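Ribokinase (PDB 6CW5) probably phosphorylates D-ribose at its O5 hydroxyl, using ATP and a divalent cation such as magnesium, to give D-ribose 5-phosphate. Local coordinates at residues A[23-29]-A[41-47]. Sequence-based numbering, arbitrary orientation.
Sequences IDEFFHL and STGLTKR
F27 and L44 meet on one face of an antiparallel pair, strands 22-29 and 43-49 of the small four-stranded sheet that in ribokinases forms the lid over the sugar site. The two side chains run alongside each other, and CD1 of L44 sits over the centre of the F27 ring in a CH-pi contact, 3.8 Å from the centroid; with chi1 at 162° and chi2 at 64°, the L44 side chain brings this methyl over the ring. S41 OG comes to the edge of the same ring. Farther along this face E25 and K46 extend in the same direction. Their salt bridge is long, 3.8 Å from OE2 to NZ, with a water bridging the same two atoms, while OE1 of E25 pairs with R103 of strand 102-109. D24 and F26 each give and accept a backbone hydrogen bond, with R47 and T45 respectively, F26 N reaching T45 O at 2.7 Å. D24, predicted to bind substrate, lies on the other face and hydrogen-bonds a glycerol through OD2. Beside it, the side chains of F26 and R47 cross at about a right angle, CE2 of the ring 4.1 Å from CG of R47, with the ring and guanidinium planes 55° apart. On that face H28, across from G43, turns its imidazole edge diagonally to T45: NE2 and OG1 form a nearly straight hydrogen bond of 3.1 Å.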
ATOM      1  N   ILE A  23     -13.514  15.985  -7.425  1.00 18.87           N
ATOM      2  CA  ILE A  23     -14.327  17.058  -7.990  1.00 20.68           C
ATOM      3  C   ILE A  23     -14.675  16.599  -9.399  1.00 19.94           C
ATOM      4  O   ILE A  23     -13.783  16.435 -10.230  1.00 24.28           O
ATOM      5  CB  ILE A  23     -13.589  18.396  -7.980  1.00 26.15           C
ATOM      6  CG1 ILE A  23     -13.307  18.785  -6.528  1.00 24.38           C
ATOM      7  CG2 ILE A  23     -14.428  19.467  -8.698  1.00 28.41           C
ATOM      8  CD1 ILE A  23     -12.442  20.043  -6.376  1.00 29.46           C
ATOM      9  N   ASP A  24     -15.968  16.359  -9.656  1.00 21.13           N
ATOM     10  CA  ASP A  24     -16.437  15.892 -10.950  1.00 21.43           C
ATOM     11  C   ASP A  24     -16.686  17.099 -11.835  1.00 26.35           C
ATOM     12  O   ASP A  24     -17.393  18.022 -11.438  1.00 27.73           O
ATOM     13  CB  ASP A  24     -17.744  15.106 -10.820  1.00 19.04           C
ATOM     14  CG  ASP A  24     -17.552  13.726 -10.172  1.00 24.34           C
ATOM     15  OD1 ASP A  24     -16.399  13.337  -9.899  1.00 24.18           O
ATOM     16  OD2 ASP A  24     -18.577  13.051  -9.972  1.00 24.59           O
ATOM     17  N   GLU A  25     -16.142  17.071 -13.043  1.00 18.21           N
ATOM     18  CA  GLU A  25     -16.428  18.102 -14.028  1.00 19.21           C
ATOM     19  C   GLU A  25     -17.182  17.440 -15.168  1.00 22.47           C
ATOM     20  O   GLU A  25     -16.608  16.618 -15.894  1.00 25.51           O
ATOM     21  CB  GLU A  25     -15.140  18.739 -14.506  1.00 25.64           C
ATOM     22  CG  GLU A  25     -14.500  19.603 -13.451  1.00 29.84           C
ATOM     23  CD  GLU A  25     -13.267  20.287 -13.985  1.00 40.67           C
ATOM     24  OE1 GLU A  25     -12.294  19.581 -14.277  1.00 40.77           O
ATOM     25  OE2 GLU A  25     -13.293  21.527 -14.145  1.00 52.97           O
ATOM     26  N   PHE A  26     -18.472  17.775 -15.297  1.00 23.64           N
ATOM     27  CA  PHE A  26     -19.306  17.260 -16.377  1.00 24.00           C
ATOM     28  C   PHE A  26     -19.255  18.234 -17.548  1.00 20.91           C
ATOM     29  O   PHE A  26     -19.824  19.323 -17.469  1.00 23.63           O
ATOM     30  CB  PHE A  26     -20.750  17.091 -15.929  1.00 25.98           C
ATOM     31  CG  PHE A  26     -20.932  16.028 -14.892  1.00 27.29           C
ATOM     32  CD1 PHE A  26     -21.240  14.729 -15.270  1.00 31.45           C
ATOM     33  CD2 PHE A  26     -20.786  16.326 -13.542  1.00 32.80           C
ATOM     34  CE1 PHE A  26     -21.400  13.736 -14.311  1.00 31.99           C
ATOM     35  CE2 PHE A  26     -20.947  15.333 -12.571  1.00 32.97           C
ATOM     36  CZ  PHE A  26     -21.252  14.044 -12.961  1.00 32.32           C
ATOM     37  N   PHE A  27     -18.631  17.803 -18.642  1.00 21.38           N
ATOM     38  CA  PHE A  27     -18.608  18.539 -19.901  1.00 21.50           C
ATOM     39  C   PHE A  27     -19.717  18.006 -20.805  1.00 26.10           C
ATOM     40  O   PHE A  27     -19.660  16.857 -21.263  1.00 26.17           O
ATOM     41  CB  PHE A  27     -17.238  18.388 -20.550  1.00 18.46           C
ATOM     42  CG  PHE A  27     -16.151  19.117 -19.837  1.00 19.86           C
ATOM     43  CD1 PHE A  27     -15.820  20.413 -20.196  1.00 24.92           C
ATOM     44  CD2 PHE A  27     -15.433  18.502 -18.820  1.00 21.94           C
ATOM     45  CE1 PHE A  27     -14.795  21.099 -19.515  1.00 25.68           C
ATOM     46  CE2 PHE A  27     -14.420  19.162 -18.145  1.00 23.32           C
ATOM     47  CZ  PHE A  27     -14.083  20.459 -18.487  1.00 24.13           C
ATOM     48  N   HIS A  28     -20.724  18.830 -21.066  1.00 25.05           N
ATOM     49  CA  HIS A  28     -21.838  18.386 -21.892  1.00 29.22           C
ATOM     50  C   HIS A  28     -21.460  18.456 -23.368  1.00 29.42           C
ATOM     51  O   HIS A  28     -21.034  19.506 -23.867  1.00 24.61           O
ATOM     52  CB  HIS A  28     -23.073  19.225 -21.560  1.00 30.61           C
ATOM     53  CG  HIS A  28     -23.390  19.205 -20.096  1.00 42.21           C
ATOM     54  ND1 HIS A  28     -24.122  18.196 -19.507  1.00 42.25           N
ATOM     55  CD2 HIS A  28     -23.003  20.027 -19.090  1.00 43.09           C
ATOM     56  CE1 HIS A  28     -24.199  18.413 -18.207  1.00 46.67           C
ATOM     57  NE2 HIS A  28     -23.531  19.520 -17.929  1.00 42.98           N
ATOM     58  N   LEU A  29     -21.645  17.343 -24.076  1.00 24.42           N
ATOM     59  CA  LEU A  29     -21.136  17.199 -25.434  1.00 27.31           C
ATOM     60  C   LEU A  29     -22.145  16.482 -26.324  1.00 24.10           C
ATOM     61  O   LEU A  29     -22.963  15.704 -25.829  1.00 27.69           O
ATOM     62  CB  LEU A  29     -19.823  16.403 -25.406  1.00 25.94           C
ATOM     63  CG  LEU A  29     -18.617  17.181 -24.879  1.00 26.14           C
ATOM     64  CD1 LEU A  29     -17.597  16.187 -24.337  1.00 26.59           C
ATOM     65  CD2 LEU A  29     -18.022  17.991 -25.988  1.00 25.82           C
ATOM     66  N   SER A  41     -17.621  21.785 -25.746  1.00 23.38           N
ATOM     67  CA  SER A  41     -18.691  21.448 -24.809  1.00 21.68           C
ATOM     68  C   SER A  41     -19.754  22.542 -24.822  1.00 26.54           C
ATOM     69  O   SER A  41     -19.468  23.714 -25.099  1.00 32.80           O
ATOM     70  CB  SER A  41     -18.134  21.239 -23.391  1.00 24.86           C
ATOM     71  OG  SER A  41     -17.518  22.423 -22.915  1.00 27.04           O
ATOM     72  N   THR A  42     -21.010  22.148 -24.567  1.00 23.66           N
ATOM     73  CA  THR A  42     -22.117  23.102 -24.514  1.00 25.11           C
ATOM     74  C   THR A  42     -22.345  23.657 -23.118  1.00 25.49           C
ATOM     75  O   THR A  42     -23.171  24.559 -22.956  1.00 29.15           O
ATOM     76  CB  THR A  42     -23.416  22.450 -24.996  1.00 29.47           C
ATOM     77  OG1 THR A  42     -23.675  21.285 -24.200  1.00 29.82           O
ATOM     78  CG2 THR A  42     -23.317  22.084 -26.478  1.00 28.42           C
ATOM     79  N   GLY A  43     -21.637  23.141 -22.131  1.00 28.11           N
ATOM     80  CA  GLY A  43     -21.852  23.518 -20.747  1.00 30.33           C
ATOM     81  C   GLY A  43     -20.905  22.700 -19.896  1.00 31.10           C
ATOM     82  O   GLY A  43     -20.379  21.676 -20.333  1.00 27.39           O
ATOM     83  N   LEU A  44     -20.662  23.201 -18.686  1.00 26.43           N
ATOM     84  CA  LEU A  44     -19.804  22.519 -17.721  1.00 24.70           C
ATOM     85  C   LEU A  44     -20.496  22.607 -16.374  1.00 28.18           C
ATOM     86  O   LEU A  44     -20.961  23.682 -15.983  1.00 29.99           O
ATOM     87  CB  LEU A  44     -18.410  23.162 -17.658  1.00 26.93           C
ATOM     88  CG  LEU A  44     -17.496  22.902 -16.473  1.00 27.92           C
ATOM     89  CD1 LEU A  44     -17.129  21.419 -16.408  1.00 25.86           C
ATOM     90  CD2 LEU A  44     -16.245  23.760 -16.591  1.00 31.29           C
ATOM     91  N   THR A  45     -20.570  21.476 -15.679  1.00 27.25           N
ATOM     92  CA  THR A  45     -21.168  21.393 -14.363  1.00 30.48           C
ATOM     93  C   THR A  45     -20.133  20.764 -13.443  1.00 22.43           C
ATOM     94  O   THR A  45     -19.578  19.731 -13.782  1.00 27.06           O
ATOM     95  CB  THR A  45     -22.439  20.528 -14.386  1.00 44.51           C
ATOM     96  OG1 THR A  45     -23.393  21.081 -15.298  1.00 52.52           O
ATOM     97  CG2 THR A  45     -23.061  20.455 -13.002  1.00 51.33           C
ATOM     98  N   LYS A  46     -19.846  21.410 -12.312  1.00 27.42           N
ATOM     99  CA  LYS A  46     -18.932  20.842 -11.328  1.00 28.43           C
ATOM    100  C   LYS A  46     -19.746  20.320 -10.158  1.00 25.58           C
ATOM    101  O   LYS A  46     -20.623  21.024  -9.646  1.00 29.47           O
ATOM    102  CB  LYS A  46     -17.914  21.872 -10.831  1.00 38.10           C
ATOM    103  CG  LYS A  46     -16.789  22.195 -11.812  1.00 44.29           C
ATOM    104  CD  LYS A  46     -15.600  22.845 -11.080  1.00 55.61           C
ATOM    105  CE  LYS A  46     -14.617  23.484 -12.062  1.00 60.76           C
ATOM    106  NZ  LYS A  46     -13.434  24.071 -11.373  1.00 64.36           N
ATOM    107  N   ARG A  47     -19.449  19.099  -9.714  1.00 29.15           N
ATOM    108  CA  ARG A  47     -20.193  18.525  -8.601  1.00 30.42           C
ATOM    109  C   ARG A  47     -19.234  17.730  -7.736  1.00 28.81           C
ATOM    110  O   ARG A  47     -18.205  17.256  -8.216  1.00 24.61           O
ATOM    111  CB  ARG A  47     -21.336  17.622  -9.097  1.00 33.61           C
ATOM    112  CG  ARG A  47     -22.291  18.304 -10.075  1.00 44.97           C
ATOM    113  CD  ARG A  47     -23.693  17.809  -9.899  1.00 55.16           C
ATOM    114  NE  ARG A  47     -24.645  18.452 -10.799  1.00 63.40           N
ATOM    115  CZ  ARG A  47     -25.418  19.474 -10.455  1.00 67.92           C
ATOM    116  NH1 ARG A  47     -25.345  19.976  -9.231  1.00 72.33           N
ATOM    117  NH2 ARG A  47     -26.263  19.994 -11.336  1.00 74.32           N
TER
HETATM  118  O   HOH W   1     -10.975  22.204 -12.328  1.00 51.96           O